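Local structure of Oxidored_FMN domain-containing protein ([Pseudomonas] geniculata N1, 6L6J) at residues Arg76-Lys81 / Ile114-His119; Glu228-Gln233 / Glu279-Phe284; Tyr532-Val537 / Val614-Gln619. The protein acts as a 6-hydroxypseudooxynicotine amine oxidase (HisD), probably passing electrons between its bound FMN and [4Fe-4S] cluster, and also holds an ADP. All coordinates share one frame; numbering follows the deposited sequence.

Interaction 1: residues Arg76-Lys81 / Ile114-His119. With SO4 (sulfate ion), chain G.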
loop_
_atom_site.group_PDB
_atom_site.type_symbol
_atom_site.label_atom_id
_atom_site.label_comp_id
_atom_site.label_asym_id
_atom_site.label_seq_id
_atom_site.Cartn_x
_atom_site.Cartn_y
_atom_site.Cartn_z
ATOM N N ARG A 76 14.025 16.536 0.572
ATOM C CA ARG A 76 15.047 17.131 -0.330
ATOM C C ARG A 76 16.359 17.325 0.439
ATOM O O ARG A 76 16.321 17.692 1.629
ATOM C CB ARG A 76 14.545 18.471 -0.870
ATOM C CG ARG A 76 13.237 18.391 -1.648
ATOM C CD ARG A 76 12.386 19.642 -1.466
ATOM N NE ARG A 76 11.535 19.868 -2.611
ATOM C CZ ARG A 76 11.166 21.053 -3.074
ATOM N NH1 ARG A 76 11.570 22.171 -2.485
ATOM N NH2 ARG A 76 10.421 21.112 -4.167
ATOM N N MET A 77 17.481 17.099 -0.231
ATOM C CA MET A 77 18.828 17.274 0.354
ATOM C C MET A 77 19.725 17.934 -0.698
ATOM O O MET A 77 20.913 17.614 -0.732
ATOM C CB MET A 77 19.375 15.912 0.814
ATOM C CG MET A 77 20.431 15.981 1.904
ATOM S SD MET A 77 19.771 16.572 3.466
ATOM C CE MET A 77 19.749 15.026 4.357
ATOM N N TYR A 78 19.180 18.851 -1.501
ATOM C CA TYR A 78 19.923 19.546 -2.595
ATOM C C TYR A 78 20.285 20.964 -2.168
ATOM O O TYR A 78 20.891 21.673 -2.977
ATOM C CB TYR A 78 19.169 19.584 -3.930
ATOM C CG TYR A 78 17.782 20.180 -3.922
ATOM C CD1 TYR A 78 17.575 21.539 -3.755
ATOM C CD2 TYR A 78 16.666 19.372 -4.152
ATOM C CE1 TYR A 78 16.296 22.079 -3.796
ATOM C CE2 TYR A 78 15.384 19.891 -4.192
ATOM C CZ TYR A 78 15.198 21.249 -4.021
ATOM O OH TYR A 78 13.922 21.728 -4.033
ATOM N N SER A 79 19.945 21.335 -0.938
ATOM C CA SER A 79 20.229 22.672 -0.369
ATOM C C SER A 79 20.368 22.604 1.160
ATOM O O SER A 79 19.582 21.900 1.808
ATOM C CB SER A 79 19.179 23.670 -0.797
ATOM O OG SER A 79 19.086 24.738 0.142
ATOM N N ASP A 80 21.291 23.397 1.708
ATOM C CA ASP A 80 21.664 23.386 3.149
ATOM C C ASP A 80 20.458 23.746 4.037
ATOM O O ASP A 80 20.450 23.344 5.223
ATOM C CB ASP A 80 22.877 24.298 3.404
ATOM C CG ASP A 80 24.227 23.659 3.091
ATOM O OD1 ASP A 80 24.264 22.527 2.523
ATOM O OD2 ASP A 80 25.237 24.273 3.429
ATOM N N LYS A 81 19.478 24.475 3.518
ATOM C CA LYS A 81 18.308 24.925 4.318
ATOM C C LYS A 81 17.485 23.708 4.742
ATOM O O LYS A 81 16.710 23.850 5.708
ATOM C CB LYS A 81 17.453 25.939 3.547
ATOM C CG LYS A 81 16.517 25.408 2.456
ATOM C CD LYS A 81 15.819 26.553 1.696
ATOM C CE LYS A 81 14.608 26.145 0.874
ATOM N NZ LYS A 81 14.911 26.034 -0.583
ATOM N N ILE A 114 9.249 19.264 -12.203
ATOM C CA ILE A 114 8.268 20.373 -12.429
ATOM C C ILE A 114 8.423 21.458 -11.352
ATOM O O ILE A 114 8.131 22.645 -11.659
ATOM C CB ILE A 114 6.822 19.827 -12.518
ATOM C CG1 ILE A 114 6.415 19.526 -13.961
ATOM C CG2 ILE A 114 5.798 20.727 -11.841
ATOM C CD1 ILE A 114 6.414 20.727 -14.881
ATOM N N TYR A 115 8.794 21.088 -10.126
ATOM C CA TYR A 115 8.770 22.011 -8.958
ATOM C C TYR A 115 9.525 23.301 -9.317
ATOM O O TYR A 115 8.979 24.394 -9.079
ATOM C CB TYR A 115 9.319 21.331 -7.702
ATOM C CG TYR A 115 8.363 20.369 -7.021
ATOM C CD1 TYR A 115 7.031 20.706 -6.784
ATOM C CD2 TYR A 115 8.787 19.122 -6.582
ATOM C CE1 TYR A 115 6.159 19.845 -6.139
ATOM C CE2 TYR A 115 7.922 18.254 -5.938
ATOM C CZ TYR A 115 6.606 18.614 -5.718
ATOM O OH TYR A 115 5.747 17.755 -5.098
ATOM N N HIS A 116 10.711 23.176 -9.917
ATOM C CA HIS A 116 11.573 24.305 -10.346
ATOM C C HIS A 116 11.652 24.357 -11.866
ATOM O O HIS A 116 12.698 24.806 -12.380
ATOM C CB HIS A 116 12.969 24.180 -9.741
ATOM C CG HIS A 116 12.990 24.467 -8.285
ATOM N ND1 HIS A 116 13.172 23.481 -7.348
ATOM C CD2 HIS A 116 12.815 25.613 -7.606
ATOM C CE1 HIS A 116 13.144 24.009 -6.149
ATOM N NE2 HIS A 116 12.920 25.301 -6.281
ATOM N N ARG A 117 10.579 23.921 -12.537
ATOM C CA ARG A 117 10.397 24.005 -14.005
ATOM C C ARG A 117 11.744 23.714 -14.653
ATOM O O ARG A 117 12.288 24.558 -15.350
ATOM C CB ARG A 117 9.846 25.379 -14.397
ATOM C CG ARG A 117 8.401 25.611 -13.996
ATOM C CD ARG A 117 8.250 26.090 -12.566
ATOM N NE ARG A 117 6.925 26.669 -12.373
ATOM C CZ ARG A 117 5.800 25.980 -12.196
ATOM N NH1 ARG A 117 5.827 24.665 -12.126
ATOM N NH2 ARG A 117 4.644 26.611 -12.069
ATOM N N GLU A 118 12.261 22.527 -14.404
ATOM C CA GLU A 118 13.637 22.148 -14.791
ATOM C C GLU A 118 13.552 21.049 -15.853
ATOM O O GLU A 118 12.428 20.520 -16.082
ATOM C CB GLU A 118 14.393 21.791 -13.506
ATOM C CG GLU A 118 15.836 21.412 -13.725
ATOM C CD GLU A 118 16.742 22.495 -14.271
ATOM O OE1 GLU A 118 16.973 22.523 -15.520
ATOM O OE2 GLU A 118 17.235 23.271 -13.449
ATOM N N HIS A 119 14.674 20.808 -16.541
ATOM C CA HIS A 119 14.845 19.719 -17.537
ATOM C C HIS A 119 15.291 18.446 -16.812
ATOM O O HIS A 119 16.305 18.436 -16.134
ATOM C CB HIS A 119 15.816 20.157 -18.638
ATOM C CG HIS A 119 15.375 21.362 -19.386
ATOM N ND1 HIS A 119 14.604 21.279 -20.550
ATOM C CD2 HIS A 119 15.641 22.679 -19.192
ATOM C CE1 HIS A 119 14.392 22.509 -21.018
ATOM N NE2 HIS A 119 15.025 23.394 -20.197
HETATM S S SO4 G . 11.008 26.071 -2.661
HETATM O O1 SO4 G . 11.792 25.990 -1.439
HETATM O O2 SO4 G . 10.998 27.426 -3.148
HETATM O O3 SO4 G . 11.568 25.215 -3.672
HETATM O O4 SO4 G . 9.655 25.661 -2.400
#
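Sulfate O3 is approached from both loops, by Arg76 on one side of the contact and His116 on the other. The Arg76 NH1 bond to O3 is long, at 3.3 Å with an N-H...O angle of 156°, while His116 NE2 comes to 2.9 Å from the same oxygen. Lys81 donates from NZ to a second oxygen, O1, at 3.2 Å, its chain bending at the last torsion (chi4 -102°). The anion, probably taken up from the crystallisation liquor, thus gathers basic side chains at the surface, and its charge would probably favour a protonated His116.

Next to the anion, flat groups do the packing. Tyr78 puts CZ over one face of the Arg76 guanidinium, 3.8 Å above the plane and toward its rim, while its OH meets the edge of the His116 imidazole, 3.2 Å from CE1. The other guanidinium nitrogen, NH2 of Arg76, reaches Tyr115 CD2 at 3.5 Å, with the guanidinium and phenol planes 73° apart. Beyond the two loops, Arg76 NH1 also bonds Tyr82 OH, and Tyr115 OH is held by the carbonyl of Leu72.

On the second loop a type I turn from Ile114 to Arg117 has Tyr115 and His116 at its two central positions; the first meets Arg76 and the second mainly Tyr78. The arrangement joins loops that follow strands 55-62 and 99-105, second and third of the eight-stranded TIM barrel, at the C-terminal end of the strands, with the Arg76 side chain about 13 Å from the FMN.

Interaction 2: residues Glu228-Gln233 / Glu279-Phe284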
loop_
_atom_site.group_PDB
_atom_site.type_symbol
_atom_site.label_atom_id
_atom_site.label_comp_id
_atom_site.label_asym_id
_atom_site.label_seq_id
_atom_site.Cartn_x
_atom_site.Cartn_y
_atom_site.Cartn_z
ATOM N N GLU A 228 16.429 -7.717 -10.638
ATOM C CA GLU A 228 15.628 -8.036 -11.851
ATOM C C GLU A 228 14.619 -6.912 -12.123
ATOM O O GLU A 228 14.046 -6.403 -11.147
ATOM C CB GLU A 228 14.930 -9.386 -11.686
ATOM C CG GLU A 228 14.104 -9.787 -12.898
ATOM C CD GLU A 228 14.247 -11.231 -13.348
ATOM O OE1 GLU A 228 15.167 -11.918 -12.835
ATOM O OE2 GLU A 228 13.440 -11.666 -14.218
ATOM N N ASP A 229 14.419 -6.541 -13.397
ATOM C CA ASP A 229 13.266 -5.714 -13.837
ATOM C C ASP A 229 12.239 -6.663 -14.458
ATOM O O ASP A 229 12.560 -7.271 -15.479
ATOM C CB ASP A 229 13.678 -4.574 -14.788
ATOM C CG ASP A 229 12.513 -3.757 -15.365
ATOM O OD1 ASP A 229 11.790 -4.302 -16.222
ATOM O OD2 ASP A 229 12.322 -2.580 -14.956
ATOM N N ARG A 230 11.049 -6.761 -13.851
ATOM C CA ARG A 230 9.959 -7.678 -14.286
ATOM C C ARG A 230 8.947 -6.915 -15.147
ATOM O O ARG A 230 7.961 -7.546 -15.577
ATOM C CB ARG A 230 9.312 -8.324 -13.060
ATOM C CG ARG A 230 10.282 -9.172 -12.249
ATOM C CD ARG A 230 9.591 -10.069 -11.241
ATOM N NE ARG A 230 8.831 -11.142 -11.873
ATOM C CZ ARG A 230 7.896 -11.883 -11.270
ATOM N NH1 ARG A 230 7.254 -12.816 -11.953
ATOM N NH2 ARG A 230 7.603 -11.702 -9.992
ATOM N N ARG A 231 9.192 -5.622 -15.404
ATOM C CA ARG A 231 8.319 -4.767 -16.263
ATOM C C ARG A 231 8.349 -5.356 -17.682
ATOM O O ARG A 231 7.333 -5.943 -18.099
ATOM C CB ARG A 231 8.732 -3.287 -16.188
ATOM C CG ARG A 231 7.891 -2.336 -17.028
ATOM C CD ARG A 231 6.397 -2.321 -16.685
ATOM N NE ARG A 231 5.558 -2.037 -17.854
ATOM C CZ ARG A 231 5.385 -0.831 -18.400
ATOM N NH1 ARG A 231 4.623 -0.701 -19.473
ATOM N NH2 ARG A 231 5.964 0.239 -17.881
ATOM N N ARG A 232 9.500 -5.273 -18.357
ATOM C CA ARG A 232 9.716 -5.748 -19.756
ATOM C C ARG A 232 11.071 -6.462 -19.804
ATOM O O ARG A 232 11.874 -6.235 -18.882
ATOM C CB ARG A 232 9.656 -4.569 -20.740
ATOM C CG ARG A 232 10.168 -3.247 -20.174
ATOM C CD ARG A 232 10.892 -2.392 -21.190
ATOM N NE ARG A 232 10.000 -1.668 -22.095
ATOM C CZ ARG A 232 10.325 -0.570 -22.798
ATOM N NH1 ARG A 232 11.537 -0.038 -22.717
ATOM N NH2 ARG A 232 9.423 -0.001 -23.583
ATOM N N GLN A 233 11.324 -7.272 -20.835
ATOM C CA GLN A 233 12.613 -8.000 -21.010
ATOM C C GLN A 233 13.691 -7.005 -21.469
ATOM O O GLN A 233 14.044 -7.028 -22.667
ATOM C CB GLN A 233 12.446 -9.173 -21.980
ATOM C CG GLN A 233 11.222 -10.037 -21.682
ATOM C CD GLN A 233 11.433 -11.511 -21.935
ATOM O OE1 GLN A 233 12.473 -11.947 -22.431
ATOM N NE2 GLN A 233 10.436 -12.304 -21.578
ATOM N N GLU A 279 12.311 -14.046 -2.842
ATOM C CA GLU A 279 13.440 -14.896 -2.381
ATOM C C GLU A 279 14.196 -15.398 -3.606
ATOM O O GLU A 279 15.377 -15.093 -3.738
ATOM C CB GLU A 279 12.977 -16.039 -1.481
ATOM C CG GLU A 279 14.011 -17.142 -1.398
ATOM C CD GLU A 279 13.820 -18.142 -0.275
ATOM O OE1 GLU A 279 12.973 -17.892 0.628
ATOM O OE2 GLU A 279 14.536 -19.192 -0.325
ATOM N N PRO A 280 13.550 -16.148 -4.534
ATOM C CA PRO A 280 14.224 -16.683 -5.723
ATOM C C PRO A 280 15.095 -15.677 -6.478
ATOM O O PRO A 280 16.066 -16.104 -7.013
ATOM C CB PRO A 280 13.086 -17.100 -6.661
ATOM C CG PRO A 280 11.835 -16.517 -6.021
ATOM C CD PRO A 280 12.121 -16.507 -4.527
ATOM N N PHE A 281 14.728 -14.389 -6.478
ATOM C CA PHE A 281 15.393 -13.315 -7.263
ATOM C C PHE A 281 16.628 -12.759 -6.542
ATOM O O PHE A 281 17.582 -12.369 -7.271
ATOM C CB PHE A 281 14.427 -12.159 -7.526
ATOM C CG PHE A 281 13.223 -12.510 -8.356
ATOM C CD1 PHE A 281 13.300 -12.521 -9.742
ATOM C CD2 PHE A 281 12.006 -12.812 -7.750
ATOM C CE1 PHE A 281 12.186 -12.837 -10.509
ATOM C CE2 PHE A 281 10.893 -13.131 -8.520
ATOM C CZ PHE A 281 10.988 -13.149 -9.899
ATOM N N ILE A 282 16.625 -12.729 -5.194
ATOM C CA ILE A 282 17.715 -12.115 -4.357
ATOM C C ILE A 282 18.544 -13.194 -3.648
ATOM O O ILE A 282 19.580 -12.818 -3.092
ATOM C CB ILE A 282 17.185 -11.046 -3.361
ATOM C CG1 ILE A 282 16.120 -11.577 -2.392
ATOM C CG2 ILE A 282 16.685 -9.820 -4.098
ATOM C CD1 ILE A 282 16.626 -12.610 -1.401
ATOM N N ASP A 283 18.087 -14.451 -3.665
ATOM C CA ASP A 283 18.724 -15.682 -3.096
ATOM C C ASP A 283 20.234 -15.700 -3.339
ATOM O O ASP A 283 20.964 -16.182 -2.478
ATOM C CB ASP A 283 18.204 -16.955 -3.793
ATOM C CG ASP A 283 17.680 -18.050 -2.877
ATOM O OD1 ASP A 283 17.410 -17.739 -1.673
ATOM O OD2 ASP A 283 17.502 -19.187 -3.369
ATOM N N PHE A 284 20.667 -15.260 -4.518
ATOM C CA PHE A 284 22.070 -15.374 -4.998
ATOM C C PHE A 284 22.971 -14.326 -4.313
ATOM O O PHE A 284 24.205 -14.512 -4.276
ATOM C CB PHE A 284 22.133 -15.210 -6.522
ATOM C CG PHE A 284 22.067 -13.776 -6.991
ATOM C CD1 PHE A 284 20.837 -13.138 -7.163
ATOM C CD2 PHE A 284 23.227 -13.065 -7.262
ATOM C CE1 PHE A 284 20.765 -11.832 -7.631
ATOM C CE2 PHE A 284 23.156 -11.754 -7.710
ATOM C CZ PHE A 284 21.927 -11.142 -7.903
#
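Phe281 meets Glu228 with one edge of its ring and Arg230 with its tip, joining two excursions of the TIM barrel: the end of strand 220-229 with the loop it runs into, and the short helix 279-282 inserted between strands 255-261 and 293-296. From CB the ring swings out with CG anti to the carbonyl carbon (chi1 -63°), and this carries it toward the strand. CD1 is the first ring atom to meet a partner: Glu228 OE1 lies at its edge, close to the ring plane, 3.7 Å away, and Glu228 CB sits near the same carbon. The carboxylate stands almost upright against the ring, their planes 82° apart. CE1, one step further, is shared by Glu228 CD and Arg230 CD, both at 3.9 Å. On the far side CE2 touches Arg230 NH2. Val260 of the neighbouring barrel strand also packs on this phenyl group.

Around Arg230 the loop turns in an Asx motif, in which Asp229 OD1 accepts from the backbone N of Arg232. At the tip of the phenylalanine, Phe281 CZ is 3.5 Å from Arg230 NE. The same carbon lies over one face of the guanidinium, 3.4 Å above its plane and displaced toward the rim.

Interaction 3: residues Tyr532-Val537 / Val614-Gln619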
loop_
_atom_site.group_PDB
_atom_site.type_symbol
_atom_site.label_atom_id
_atom_site.label_comp_id
_atom_site.label_asym_id
_atom_site.label_seq_id
_atom_site.Cartn_x
_atom_site.Cartn_y
_atom_site.Cartn_z
ATOM N N TYR A 532 -11.776 -3.213 -7.640
ATOM C CA TYR A 532 -11.512 -4.677 -7.718
ATOM C C TYR A 532 -12.790 -5.509 -7.893
ATOM O O TYR A 532 -12.682 -6.634 -8.369
ATOM C CB TYR A 532 -10.822 -5.127 -6.428
ATOM C CG TYR A 532 -11.663 -4.928 -5.192
ATOM C CD1 TYR A 532 -11.616 -3.742 -4.485
ATOM C CD2 TYR A 532 -12.489 -5.928 -4.713
ATOM C CE1 TYR A 532 -12.347 -3.549 -3.324
ATOM C CE2 TYR A 532 -13.233 -5.755 -3.560
ATOM C CZ TYR A 532 -13.166 -4.563 -2.861
ATOM O OH TYR A 532 -13.906 -4.400 -1.721
ATOM N N MET A 533 -13.959 -5.019 -7.474
ATOM C CA MET A 533 -15.158 -5.882 -7.330
ATOM C C MET A 533 -15.555 -6.504 -8.673
ATOM O O MET A 533 -15.954 -7.679 -8.690
ATOM C CB MET A 533 -16.356 -5.122 -6.778
ATOM C CG MET A 533 -17.600 -5.989 -6.616
ATOM S SD MET A 533 -17.321 -7.554 -5.719
ATOM C CE MET A 533 -17.547 -7.013 -4.024
ATOM N N ALA A 534 -15.450 -5.770 -9.764
ATOM C CA ALA A 534 -15.857 -6.277 -11.091
ATOM C C ALA A 534 -14.791 -7.237 -11.618
ATOM O O ALA A 534 -15.190 -8.248 -12.231
ATOM C CB ALA A 534 -16.128 -5.145 -12.048
ATOM N N ALA A 535 -13.502 -6.934 -11.426
ATOM C CA ALA A 535 -12.399 -7.795 -11.919
ATOM C C ALA A 535 -12.458 -9.107 -11.136
ATOM O O ALA A 535 -12.171 -10.187 -11.714
ATOM C CB ALA A 535 -11.043 -7.139 -11.784
ATOM N N VAL A 536 -12.850 -9.022 -9.877
ATOM C CA VAL A 536 -12.901 -10.213 -8.988
ATOM C C VAL A 536 -14.075 -11.100 -9.423
ATOM O O VAL A 536 -13.898 -12.333 -9.427
ATOM C CB VAL A 536 -12.928 -9.801 -7.498
ATOM C CG1 VAL A 536 -13.117 -10.979 -6.564
ATOM C CG2 VAL A 536 -11.656 -9.060 -7.120
ATOM N N VAL A 537 -15.223 -10.526 -9.793
ATOM C CA VAL A 537 -16.412 -11.351 -10.166
ATOM C C VAL A 537 -16.066 -12.033 -11.490
ATOM O O VAL A 537 -16.270 -13.241 -11.589
ATOM C CB VAL A 537 -17.755 -10.589 -10.197
ATOM C CG1 VAL A 537 -18.069 -9.926 -8.872
ATOM C CG2 VAL A 537 -17.835 -9.577 -11.289
ATOM N N VAL A 614 -23.491 -9.008 -15.278
ATOM C CA VAL A 614 -23.295 -8.507 -13.886
ATOM C C VAL A 614 -23.043 -6.998 -13.972
ATOM O O VAL A 614 -22.059 -6.580 -14.640
ATOM C CB VAL A 614 -22.200 -9.257 -13.103
ATOM C CG1 VAL A 614 -22.326 -8.990 -11.613
ATOM C CG2 VAL A 614 -22.225 -10.756 -13.361
ATOM N N LEU A 615 -23.958 -6.217 -13.386
ATOM C CA LEU A 615 -23.821 -4.752 -13.205
ATOM C C LEU A 615 -23.062 -4.457 -11.896
ATOM O O LEU A 615 -23.576 -4.776 -10.817
ATOM C CB LEU A 615 -25.218 -4.125 -13.220
ATOM C CG LEU A 615 -26.019 -4.308 -14.511
ATOM C CD1 LEU A 615 -27.427 -3.767 -14.364
ATOM C CD2 LEU A 615 -25.339 -3.641 -15.699
ATOM N N VAL A 616 -21.859 -3.888 -12.017
ATOM C CA VAL A 616 -21.011 -3.410 -10.882
ATOM C C VAL A 616 -20.859 -1.890 -11.030
ATOM O O VAL A 616 -19.888 -1.451 -11.697
ATOM C CB VAL A 616 -19.639 -4.125 -10.844
ATOM C CG1 VAL A 616 -19.047 -4.096 -9.446
ATOM C CG2 VAL A 616 -19.703 -5.562 -11.340
ATOM N N THR A 617 -21.791 -1.122 -10.443
ATOM C CA THR A 617 -21.939 0.345 -10.692
ATOM C C THR A 617 -21.993 1.169 -9.393
ATOM O O THR A 617 -21.932 2.406 -9.486
ATOM C CB THR A 617 -23.163 0.625 -11.578
ATOM O OG1 THR A 617 -24.320 0.215 -10.852
ATOM C CG2 THR A 617 -23.101 -0.094 -12.909
ATOM N N GLY A 618 -22.082 0.549 -8.221
ATOM C CA GLY A 618 -22.056 1.307 -6.957
ATOM C C GLY A 618 -22.826 0.600 -5.865
ATOM O O GLY A 618 -23.347 -0.519 -6.125
ATOM N N GLN A 619 -22.842 1.214 -4.680
ATOM C CA GLN A 619 -23.431 0.655 -3.439
ATOM C C GLN A 619 -24.458 1.661 -2.909
ATOM O O GLN A 619 -24.258 2.855 -3.133
ATOM C CB GLN A 619 -22.338 0.383 -2.403
ATOM C CG GLN A 619 -21.284 -0.646 -2.811
ATOM C CD GLN A 619 -20.021 -0.547 -1.975
ATOM O OE1 GLN A 619 -19.178 0.344 -2.148
ATOM N NE2 GLN A 619 -19.869 -1.482 -1.057
#
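Val616 is the strand residue on which the helix rests, and its two methyl groups have different partners. CG1, anti to the backbone N (chi1 -156°), touches Met533 CG at 3.7 Å; CG2, beside the N, meets the Ala534 methyl CB, also at 3.7 Å. The small alanine lets the backbones come close, Ala534 CA to Val616 CA being 5.9 Å. Met533 lies at about a right angle to the valine and turns its chain at chi2 (50°), so that its CB and CG rather than the sulfur do the touching.

The packing is looser one helical turn on, where Val537 CG2 stays 4.4 Å from Val616 CG2. Toward the other end of the segment the contact fades: Gly618 and Gln619 are partly exposed and do not touch the helix, and the glycine has backbone angles that a side chain would hardly tolerate. An alanine in place of Val616 lacks both methyls; Met533 CG would probably be left without its partner and a gap opened beside Ala534 CB, which keeps only the beta carbon to rest on.

Other parts of the domain close the core, with Trp485 and Pro509 packing on Val616, and Val525 on both Ala534 and Val616. Helix 533-542 follows strand 522-527 and leads to its parallel neighbour 547-552, a beta-alpha-beta crossover. Strand 612-621 runs on the other side of 522-527, also parallel to it, and the segment axes of helix and strand lie 157° apart. Such helix-on-sheet packing is characteristic of Rossmann-like alpha/beta folds, consistent with the OYE-like second alpha/beta domain to which the helix is assigned.

Interactions 1 and 2 both belong to the FMN-binding barrel and lie at its surface, whereas interaction 3 is buried in a separate alpha/beta domain. The barrel contacts are made by different elements, with centres 32 Å apart; interaction 1 joins the loops after the second and third strands, interaction 2 the end of the fifth strand and a short helix between the sixth and seventh. Their chemistry suits the surface: charged and aromatic groups meet, around an anion in the first and around a phenyl ring in the second. Interaction 3 instead fits aliphatic side chains of a helix onto a strand. Its centre is 33 Å from that of interaction 2 and 43 Å from that of interaction 1, and none of the three touches another.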